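Local coordinates for bartonella effector protein (Bep) substrate of VirB T4SS (Bartonella sp. 1-1C, PDB 4PY3), which serves as an effector translocated through the VirB type IV secretion system, its N-terminal Fic domain belonging to a family that transfers AMP from ATP to protein side chains, at residues Y64-L69 / E75-T80; N23-M28 / E38-K43; S151-P154 / G158-P161; K144-L149 / P161-F166. All coordinates share one frame; numbering follows the deposited sequence.

Contact 1. Residues Y64-L69 / E75-T80; sequences YIHQRL and EWAGYT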
# COMPACT_ATOMS: atom_id res chain seq x y z
N TYR A 64 0.01 -4.59 9.60
CA TYR A 64 1.23 -5.00 10.29
C TYR A 64 2.47 -4.62 9.47
O TYR A 64 3.47 -4.17 10.03
CB TYR A 64 1.22 -6.50 10.60
CG TYR A 64 2.55 -7.02 11.10
CD1 TYR A 64 2.97 -6.78 12.40
CD2 TYR A 64 3.40 -7.75 10.26
CE1 TYR A 64 4.19 -7.25 12.86
CE2 TYR A 64 4.61 -8.22 10.71
CZ TYR A 64 5.01 -7.97 12.01
OH TYR A 64 6.21 -8.45 12.46
N ILE A 65 2.40 -4.78 8.15
CA ILE A 65 3.51 -4.39 7.30
C ILE A 65 3.76 -2.89 7.41
O ILE A 65 4.90 -2.46 7.55
CB ILE A 65 3.25 -4.74 5.83
CG1 ILE A 65 3.28 -6.26 5.65
CG2 ILE A 65 4.29 -4.10 4.92
CD1 ILE A 65 2.54 -6.73 4.43
N HIS A 66 2.69 -2.11 7.32
CA HIS A 66 2.78 -0.66 7.40
C HIS A 66 3.34 -0.28 8.77
O HIS A 66 4.20 0.59 8.88
CB HIS A 66 1.41 -0.03 7.19
CG HIS A 66 1.44 1.45 7.02
ND1 HIS A 66 1.53 2.31 8.10
CD2 HIS A 66 1.40 2.23 5.92
CE1 HIS A 66 1.55 3.56 7.67
NE2 HIS A 66 1.48 3.54 6.35
N GLN A 67 2.87 -0.98 9.81
CA GLN A 67 3.37 -0.76 11.16
C GLN A 67 4.88 -0.96 11.21
O GLN A 67 5.61 -0.10 11.70
CB GLN A 67 2.68 -1.69 12.16
CG GLN A 67 2.73 -1.18 13.60
CD GLN A 67 1.85 -1.96 14.56
OE1 GLN A 67 0.94 -2.69 14.15
NE2 GLN A 67 2.11 -1.81 15.85
N ARG A 68 5.35 -2.08 10.67
CA ARG A 68 6.78 -2.37 10.70
C ARG A 68 7.59 -1.39 9.86
O ARG A 68 8.69 -1.01 10.25
CB ARG A 68 7.05 -3.80 10.23
CG ARG A 68 6.68 -4.86 11.26
CD ARG A 68 7.60 -4.75 12.47
NE ARG A 68 7.37 -5.81 13.44
CZ ARG A 68 7.64 -5.72 14.74
NH1 ARG A 68 8.13 -4.60 15.27
NH2 ARG A 68 7.40 -6.76 15.53
N LEU A 69 7.05 -0.99 8.72
CA LEU A 69 7.78 -0.12 7.82
C LEU A 69 7.93 1.28 8.38
O LEU A 69 8.93 1.93 8.11
CB LEU A 69 7.09 -0.03 6.46
CG LEU A 69 7.12 -1.28 5.56
CD1 LEU A 69 6.47 -0.93 4.23
CD2 LEU A 69 8.53 -1.79 5.33
N GLU A 75 3.91 7.98 14.35
CA GLU A 75 3.20 7.54 15.53
C GLU A 75 1.98 6.68 15.16
O GLU A 75 1.66 5.74 15.86
CB GLU A 75 2.73 8.74 16.38
CG GLU A 75 3.86 9.56 17.00
CD GLU A 75 3.36 10.72 17.87
OE1 GLU A 75 2.35 10.55 18.59
OE2 GLU A 75 3.97 11.80 17.82
N TRP A 76 1.35 7.00 14.03
CA TRP A 76 0.14 6.32 13.57
C TRP A 76 0.43 5.11 12.66
O TRP A 76 -0.49 4.55 12.06
CB TRP A 76 -0.77 7.31 12.81
CG TRP A 76 -0.03 8.15 11.82
CD1 TRP A 76 0.54 9.37 12.06
CD2 TRP A 76 0.24 7.84 10.44
NE1 TRP A 76 1.16 9.83 10.93
CE2 TRP A 76 0.99 8.91 9.92
CE3 TRP A 76 -0.07 6.76 9.60
CZ2 TRP A 76 1.43 8.95 8.60
CZ3 TRP A 76 0.37 6.79 8.29
CH2 TRP A 76 1.10 7.88 7.79
N ALA A 77 1.69 4.71 12.56
CA ALA A 77 2.03 3.58 11.72
C ALA A 77 1.10 2.42 12.03
O ALA A 77 0.87 2.10 13.20
CB ALA A 77 3.48 3.16 11.93
N GLY A 78 0.53 1.83 10.99
CA GLY A 78 -0.32 0.65 11.13
C GLY A 78 -1.79 1.00 11.24
O GLY A 78 -2.66 0.14 11.07
N TYR A 79 -2.07 2.27 11.55
CA TYR A 79 -3.43 2.76 11.67
C TYR A 79 -3.87 3.40 10.36
O TYR A 79 -3.12 4.16 9.74
CB TYR A 79 -3.56 3.80 12.80
CG TYR A 79 -3.55 3.24 14.21
CD1 TYR A 79 -4.54 2.35 14.64
CD2 TYR A 79 -2.56 3.60 15.12
CE1 TYR A 79 -4.55 1.85 15.93
CE2 TYR A 79 -2.56 3.10 16.40
CZ TYR A 79 -3.56 2.23 16.82
OH TYR A 79 -3.57 1.73 18.10
N THR A 80 -5.09 3.08 9.94
CA THR A 80 -5.64 3.59 8.70
C THR A 80 -6.23 4.98 8.92
O THR A 80 -6.38 5.43 10.06
CB THR A 80 -6.70 2.62 8.14
OG1 THR A 80 -7.64 2.29 9.16
CG2 THR A 80 -6.03 1.34 7.68
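One hydrogen bond carries the polar part of this buried contact: the backbone N of Gly78 gives its hydrogen to His66 ND1 over 3.1 Å, with an N-H...N angle of 157°. The donor sits 22° out of the imidazole plane, so the approach is tilted but still aimed at the nitrogen. With CG anti to its backbone N, the His66 side chain leaves helix 59-70 toward the loop and brings ND1 to the amide. At its other nitrogen, NE2 is bonded to the carbonyl O of Ala157.

The aromatic part is a rim-to-rim meeting. His66 CE1 comes to 3.5 Å from Trp76 CZ3, the planes differ by 32°, and neither ring lies over the face of the other. Phe155 stacks on His66, adding to its enclosure.

Close packing completes the interface. Gln67 CB lies 3.9 Å from Gly78 CA, and its CG runs past Ala77 O at 3.8 Å. The type II turn from Trp76 to Tyr79 puts Gly78 at a positive phi suited to glycine, and the missing side chain lets the turn come right up to the helix. Ala77, with a single methyl, rests its CB 3.9 Å from Gln67 O.

With ND1 accepting and NE2 facing a carbonyl oxygen, the geometry is consistent with a neutral imidazole protonated on NE2, a flat connector between helix, turn and the loop containing Ala157.

Contact 2. Residues N23-M28 / E38-K43; sequences NKHNIM and EHYAKK
His25 and Tyr40 form a small aromatic contact at the surface, where the loop ahead of helix 30-48 folds back against that helix. The two rings lie nearly parallel, at 9°, but are displaced in their planes until little of one ring covers the other, with centroids 5.2 Å apart. His25 CE1 makes the closest approach, 3.3 Å from Tyr40 CE2. His25 also has a polar tie, since its NE2 is hydrogen-bonded to Thr73 OG1, which holds the imidazole from the side of another loop. One face of the Tyr40 ring has His39 ND1 above its centre.

Asn23 helps fix the loop, its short amide being able both to give and to accept. The type I turn from Asn23 to Asn26 has its own backbone bond, Asn26 N to Asn23 O at 3.1 Å. The amide ties this turn to Ile27: OD1 takes the N-H of Ile27 at 3.0 Å on a lone pair, and ND2 returns a bond to Ile27 O at 2.9 Å. A weaker bond joins His25 N to the same OD1. The whole is a type I beta turn whose first residue, Asn23, also bonds to Ile27 through its side chain, laid on a surface helix through one near-parallel aromatic pair.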
# COMPACT_ATOMS: atom_id res chain seq x y z
N ASN A 23 6.51 13.56 12.66
CA ASN A 23 7.30 12.34 12.74
C ASN A 23 8.13 12.28 14.00
O ASN A 23 8.45 13.30 14.59
CB ASN A 23 8.21 12.22 11.51
CG ASN A 23 9.21 13.37 11.40
OD1 ASN A 23 10.30 13.31 11.96
ND2 ASN A 23 8.83 14.41 10.67
N LYS A 24 8.48 11.06 14.39
CA LYS A 24 9.20 10.82 15.65
C LYS A 24 10.62 11.35 15.64
O LYS A 24 11.25 11.43 16.68
CB LYS A 24 9.22 9.33 15.97
CG LYS A 24 7.85 8.70 16.12
CD LYS A 24 7.92 7.26 16.60
CE LYS A 24 6.53 6.65 16.65
NZ LYS A 24 6.53 5.24 17.12
N HIS A 25 11.14 11.68 14.46
CA HIS A 25 12.49 12.20 14.36
C HIS A 25 12.53 13.71 14.54
O HIS A 25 13.61 14.28 14.61
CB HIS A 25 13.11 11.85 13.00
CG HIS A 25 12.91 10.43 12.60
ND1 HIS A 25 13.47 9.38 13.29
CD2 HIS A 25 12.19 9.88 11.59
CE1 HIS A 25 13.11 8.24 12.72
NE2 HIS A 25 12.34 8.52 11.68
N ASN A 26 11.36 14.35 14.60
CA ASN A 26 11.26 15.81 14.68
C ASN A 26 11.94 16.48 13.48
O ASN A 26 12.52 17.54 13.60
CB ASN A 26 11.85 16.32 16.00
CG ASN A 26 11.22 15.68 17.22
OD1 ASN A 26 11.93 15.31 18.13
ND2 ASN A 26 9.89 15.54 17.25
N ILE A 27 11.85 15.84 12.32
CA ILE A 27 12.43 16.36 11.08
C ILE A 27 11.41 17.23 10.35
O ILE A 27 10.27 16.81 10.12
CB ILE A 27 12.88 15.21 10.15
CG1 ILE A 27 14.10 14.51 10.75
CG2 ILE A 27 13.22 15.74 8.76
CD1 ILE A 27 14.49 13.23 10.05
N MET A 28 11.84 18.42 9.96
CA MET A 28 10.93 19.42 9.39
C MET A 28 11.03 19.51 7.87
O MET A 28 10.14 20.04 7.23
CB MET A 28 11.24 20.79 10.00
CG MET A 28 11.22 20.81 11.52
SD MET A 28 9.64 20.24 12.17
CE MET A 28 9.66 20.98 13.80
N GLU A 38 12.90 6.02 4.05
CA GLU A 38 13.40 4.91 3.21
C GLU A 38 14.42 4.07 3.98
O GLU A 38 14.42 2.84 3.88
CB GLU A 38 13.97 5.36 1.81
CG GLU A 38 12.94 5.19 0.70
CD GLU A 38 13.36 5.79 -0.63
OE1 GLU A 38 14.46 6.38 -0.71
OE2 GLU A 38 12.57 5.67 -1.60
N HIS A 39 15.26 4.74 4.77
CA HIS A 39 16.27 4.05 5.56
C HIS A 39 15.67 3.03 6.53
O HIS A 39 16.04 1.85 6.50
CB HIS A 39 17.14 5.04 6.33
CG HIS A 39 18.20 4.39 7.16
ND1 HIS A 39 18.10 4.22 8.53
CD2 HIS A 39 19.38 3.84 6.80
CE1 HIS A 39 19.18 3.61 8.97
NE2 HIS A 39 19.97 3.36 7.94
N TYR A 40 14.75 3.48 7.38
CA TYR A 40 14.13 2.60 8.38
C TYR A 40 13.27 1.50 7.75
O TYR A 40 13.25 0.38 8.24
CB TYR A 40 13.34 3.41 9.41
CG TYR A 40 14.26 4.13 10.36
CD1 TYR A 40 15.05 3.42 11.26
CD2 TYR A 40 14.38 5.51 10.34
CE1 TYR A 40 15.92 4.06 12.12
CE2 TYR A 40 15.25 6.16 11.20
CZ TYR A 40 16.01 5.42 12.09
OH TYR A 40 16.87 6.06 12.95
N ALA A 41 12.55 1.84 6.69
CA ALA A 41 11.74 0.88 5.97
C ALA A 41 12.59 -0.30 5.50
O ALA A 41 12.21 -1.45 5.68
CB ALA A 41 11.04 1.54 4.80
N LYS A 42 13.75 0.00 4.93
CA LYS A 42 14.68 -1.03 4.48
C LYS A 42 15.15 -1.91 5.64
O LYS A 42 15.24 -3.13 5.49
CB LYS A 42 15.88 -0.40 3.73
CG LYS A 42 15.56 -0.10 2.27
CD LYS A 42 16.78 0.31 1.48
CE LYS A 42 17.18 1.74 1.77
NZ LYS A 42 18.35 2.14 0.94
N LYS A 43 15.46 -1.30 6.78
CA LYS A 43 15.89 -2.06 7.95
C LYS A 43 14.79 -2.99 8.44
O LYS A 43 15.07 -4.11 8.84
CB LYS A 43 16.31 -1.13 9.09
CG LYS A 43 17.53 -0.27 8.83
CD LYS A 43 18.78 -1.09 8.59
CE LYS A 43 19.96 -0.12 8.60
NZ LYS A 43 21.26 -0.73 8.93

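Contact 3. Residues S151-P154 / G158-P161; sequences SIAP and GNEP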
# COMPACT_ATOMS: atom_id res chain seq x y z
N SER A 151 -6.87 1.70 -5.03
CA SER A 151 -7.94 2.71 -5.01
C SER A 151 -8.49 2.99 -3.60
O SER A 151 -9.10 4.04 -3.35
CB SER A 151 -9.09 2.28 -5.92
OG SER A 151 -9.79 1.20 -5.33
N ILE A 152 -8.25 2.06 -2.68
CA ILE A 152 -8.65 2.25 -1.28
C ILE A 152 -7.71 3.23 -0.56
O ILE A 152 -8.16 4.10 0.17
CB ILE A 152 -8.65 0.91 -0.52
CG1 ILE A 152 -9.61 -0.08 -1.21
CG2 ILE A 152 -9.05 1.14 0.94
CD1 ILE A 152 -9.64 -1.46 -0.59
N ALA A 153 -6.41 3.03 -0.75
CA ALA A 153 -5.38 3.85 -0.12
C ALA A 153 -5.70 4.04 1.36
O ALA A 153 -5.87 5.18 1.83
CB ALA A 153 -5.26 5.18 -0.82
N PRO A 154 -5.75 2.93 2.11
CA PRO A 154 -6.22 2.96 3.49
C PRO A 154 -5.38 3.79 4.48
O PRO A 154 -5.91 4.18 5.53
CB PRO A 154 -6.19 1.49 3.88
CG PRO A 154 -5.05 0.94 3.10
CD PRO A 154 -5.12 1.65 1.78
N GLY A 158 2.33 6.23 2.80
CA GLY A 158 3.08 4.97 2.77
C GLY A 158 2.28 3.82 2.19
O GLY A 158 2.62 2.65 2.44
N ASN A 159 1.22 4.13 1.45
CA ASN A 159 0.38 3.08 0.84
C ASN A 159 1.19 2.26 -0.16
O ASN A 159 1.19 1.04 -0.10
CB ASN A 159 -0.86 3.67 0.15
CG ASN A 159 -1.91 4.14 1.14
OD1 ASN A 159 -2.42 3.36 1.94
ND2 ASN A 159 -2.20 5.44 1.13
N GLU A 160 1.94 2.94 -1.02
CA GLU A 160 2.62 2.27 -2.13
C GLU A 160 3.59 1.19 -1.65
O GLU A 160 3.41 0.02 -1.98
CB GLU A 160 3.31 3.27 -3.06
CG GLU A 160 2.35 4.23 -3.76
CD GLU A 160 1.90 5.42 -2.90
OE1 GLU A 160 2.26 5.50 -1.68
OE2 GLU A 160 1.20 6.30 -3.44
N PRO A 161 4.61 1.56 -0.85
CA PRO A 161 5.57 0.52 -0.42
C PRO A 161 4.93 -0.59 0.41
O PRO A 161 5.36 -1.74 0.34
CB PRO A 161 6.60 1.29 0.41
CG PRO A 161 5.90 2.54 0.80
CD PRO A 161 5.00 2.88 -0.34
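Asn159 meets Ala153 and Pro154 through its amide, and no hydrogen bond crosses between them. Asn159 OD1 lies 3.2 Å from Pro154 CD and 3.4 Å from Ala153 C, while Asn159 ND2 packs 3.6 Å from Ala153 CB. Pro154 has no N-H to offer, so the approach of OD1 is plain contact. The amide is held elsewhere: ND2 gives a hydrogen bond to Phe155 O, in the loop that joins the two segments. A chi1 of -73°, with CG beside the backbone N, turns the group toward that loop, and a short asparagine reaches it without a long chain to order.

Next come the residues that shape the loop. Ala153 leaves helix 135-152 with a positive phi of 46°, and the chain then turns at Pro154, whose ring stiffens the exit. Gly158 takes the N-cap position of helix 159-173, also with positive phi, which suits a residue lacking CB. Its carbonyl O receives Thr162 OG1. Pro161 falls in the first turn, where its lack of an N-H costs little.

The sequence from Ala153 through Arg164 aligns with the extended Fic signature, HxFx(D/E)GN(G/K)RxxR, but departs from it: Ala153 stands at the place of the family's catalytic histidine, Ala157 at the acidic place and Pro161 at the first arginine, while Arg164 keeps the last, so the usual AMP-transfer chemistry is uncertain here.

Arg81 ties down the end of helix 135-152, with NE on Ala153 O and NH2 on Ile152 O. The loop thus bridges helices 135-152 and 159-173, with Leu62 of helix 59-70 against Pro154 and Phe70 against Pro161.

Contact 4. Residues K144-L149 / P161-F166; sequences KLFVFL and PTQRVF
Gln163 is gripped between Phe146 and Leu149, three buried side chains that join helix 135-152 to helix 159-173. The glutamine takes an unusual start for a helix: CG lies between the backbone N and the carbonyl carbon, chi1 61°, and the chain then extends across to the other helix. Its shaft and amide pass the end of the Phe146 ring at about a right angle, CG 4.0 Å and NE2 3.8 Å from Phe146 CZ, with ring and amide planes 62° apart. Phe146 itself reaches inward because its CG is anti to the backbone N, which swings the ring off the side of its helix; Phe167 and Phe211 meet that ring edge-to-face.

Leu149 points at the other helix, and its CD2 lies alongside Gln163 CB at 3.8 Å. A glutamine suits this place because its methylenes pack against apolar neighbours while the buried amide keeps a partner: NE2 is hydrogen-bonded to Asn150 OD1, one residue beyond Leu149. Together these are the interior faces of the two helices that flank the signature loop, the core of the mainly helical Fic fold.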
# COMPACT_ATOMS: atom_id res chain seq x y z
N LYS A 144 -5.84 -7.45 -10.69
CA LYS A 144 -7.17 -6.93 -10.37
C LYS A 144 -7.28 -6.52 -8.90
O LYS A 144 -7.83 -5.46 -8.58
CB LYS A 144 -8.26 -7.96 -10.71
CG LYS A 144 -8.53 -8.10 -12.20
CD LYS A 144 -9.40 -9.31 -12.49
CE LYS A 144 -9.92 -9.38 -13.92
NZ LYS A 144 -9.87 -10.76 -14.46
N LEU A 145 -6.75 -7.37 -8.02
CA LEU A 145 -6.74 -7.11 -6.58
C LEU A 145 -5.83 -5.92 -6.23
O LEU A 145 -6.13 -5.15 -5.30
CB LEU A 145 -6.32 -8.39 -5.79
CG LEU A 145 -7.22 -9.50 -5.21
CD1 LEU A 145 -7.75 -10.26 -6.37
CD2 LEU A 145 -6.70 -10.56 -4.20
N PHE A 146 -4.73 -5.76 -6.97
CA PHE A 146 -3.81 -4.65 -6.74
C PHE A 146 -4.45 -3.32 -7.08
O PHE A 146 -4.34 -2.33 -6.32
CB PHE A 146 -2.54 -4.80 -7.58
CG PHE A 146 -1.42 -3.90 -7.15
CD1 PHE A 146 -0.57 -4.29 -6.14
CD2 PHE A 146 -1.22 -2.67 -7.76
CE1 PHE A 146 0.48 -3.48 -5.73
CE2 PHE A 146 -0.17 -1.85 -7.36
CZ PHE A 146 0.68 -2.25 -6.34
N VAL A 147 -5.14 -3.29 -8.22
CA VAL A 147 -5.89 -2.10 -8.63
C VAL A 147 -6.93 -1.72 -7.58
O VAL A 147 -7.07 -0.55 -7.22
CB VAL A 147 -6.57 -2.31 -10.01
CG1 VAL A 147 -7.66 -1.27 -10.25
CG2 VAL A 147 -5.54 -2.26 -11.12
N PHE A 148 -7.66 -2.72 -7.10
CA PHE A 148 -8.68 -2.50 -6.09
C PHE A 148 -8.09 -1.89 -4.81
O PHE A 148 -8.52 -0.84 -4.35
CB PHE A 148 -9.41 -3.81 -5.79
CG PHE A 148 -10.47 -3.69 -4.72
CD1 PHE A 148 -11.35 -2.62 -4.70
CD2 PHE A 148 -10.59 -4.65 -3.72
CE1 PHE A 148 -12.32 -2.51 -3.72
CE2 PHE A 148 -11.55 -4.54 -2.74
CZ PHE A 148 -12.42 -3.47 -2.73
N LEU A 149 -7.06 -2.54 -4.26
CA LEU A 149 -6.43 -2.07 -3.04
C LEU A 149 -5.84 -0.68 -3.21
O LEU A 149 -5.95 0.17 -2.32
CB LEU A 149 -5.33 -3.04 -2.59
CG LEU A 149 -4.61 -2.63 -1.31
CD1 LEU A 149 -5.58 -2.47 -0.15
CD2 LEU A 149 -3.53 -3.64 -0.93
N PRO A 161 4.61 1.56 -0.85
CA PRO A 161 5.57 0.52 -0.42
C PRO A 161 4.93 -0.59 0.41
O PRO A 161 5.36 -1.74 0.34
CB PRO A 161 6.60 1.29 0.41
CG PRO A 161 5.90 2.54 0.80
CD PRO A 161 5.00 2.88 -0.34
N THR A 162 3.90 -0.24 1.18
CA THR A 162 3.18 -1.24 1.96
C THR A 162 2.49 -2.29 1.06
O THR A 162 2.61 -3.48 1.31
CB THR A 162 2.14 -0.58 2.88
OG1 THR A 162 2.80 0.33 3.78
CG2 THR A 162 1.41 -1.64 3.69
N GLN A 163 1.72 -1.83 0.08
CA GLN A 163 1.00 -2.74 -0.83
C GLN A 163 1.96 -3.55 -1.70
O GLN A 163 1.70 -4.72 -1.93
CB GLN A 163 -0.11 -2.04 -1.64
CG GLN A 163 0.42 -0.94 -2.52
CD GLN A 163 -0.66 0.01 -3.02
OE1 GLN A 163 -1.76 0.14 -2.43
NE2 GLN A 163 -0.36 0.69 -4.11
N ARG A 164 3.10 -2.98 -2.07
CA ARG A 164 4.09 -3.76 -2.82
C ARG A 164 4.67 -4.91 -2.00
O ARG A 164 4.76 -6.04 -2.50
CB ARG A 164 5.23 -2.88 -3.31
CG ARG A 164 4.77 -1.89 -4.34
CD ARG A 164 5.90 -0.97 -4.73
NE ARG A 164 5.35 0.18 -5.45
CZ ARG A 164 6.05 1.09 -6.11
NH1 ARG A 164 7.37 0.97 -6.20
NH2 ARG A 164 5.43 2.10 -6.70
N VAL A 165 5.04 -4.64 -0.75
CA VAL A 165 5.55 -5.71 0.09
C VAL A 165 4.49 -6.80 0.27
O VAL A 165 4.79 -7.98 0.23
CB VAL A 165 6.04 -5.20 1.46
CG1 VAL A 165 6.34 -6.36 2.40
CG2 VAL A 165 7.29 -4.37 1.27
N PHE A 166 3.24 -6.38 0.46
CA PHE A 166 2.13 -7.30 0.64
C PHE A 166 2.00 -8.23 -0.57
O PHE A 166 1.92 -9.44 -0.42
CB PHE A 166 0.84 -6.50 0.83
CG PHE A 166 -0.37 -7.33 1.12
CD1 PHE A 166 -1.06 -7.97 0.08
CD2 PHE A 166 -0.87 -7.44 2.41
CE1 PHE A 166 -2.19 -8.71 0.33
CE2 PHE A 166 -2.00 -8.19 2.66
CZ PHE A 166 -2.66 -8.83 1.62

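Along the chain contact 2 comes first, then contact 1, and last contacts 3 and 4, which overlap at Pro161. Contacts 3 and 4 both join helices 135-152 and 159-173, with centres about 7 Å apart near the middle of the chain: contact 3 lies at the loop end, contact 4 further from the loop. Contact 1, on helix 59-70, is, centre to centre, about 12 Å from contact 3 and about 15 Å from contact 4, and touches both; Ile65 packs on Val165, and Thr80 meets Pro154. Contact 2 lies further out, its centre about 13 Å from that of contact 1, which it touches through Lys24 and Ala41. The order runs from surface to Fic core, with helix 59-70 as intermediary.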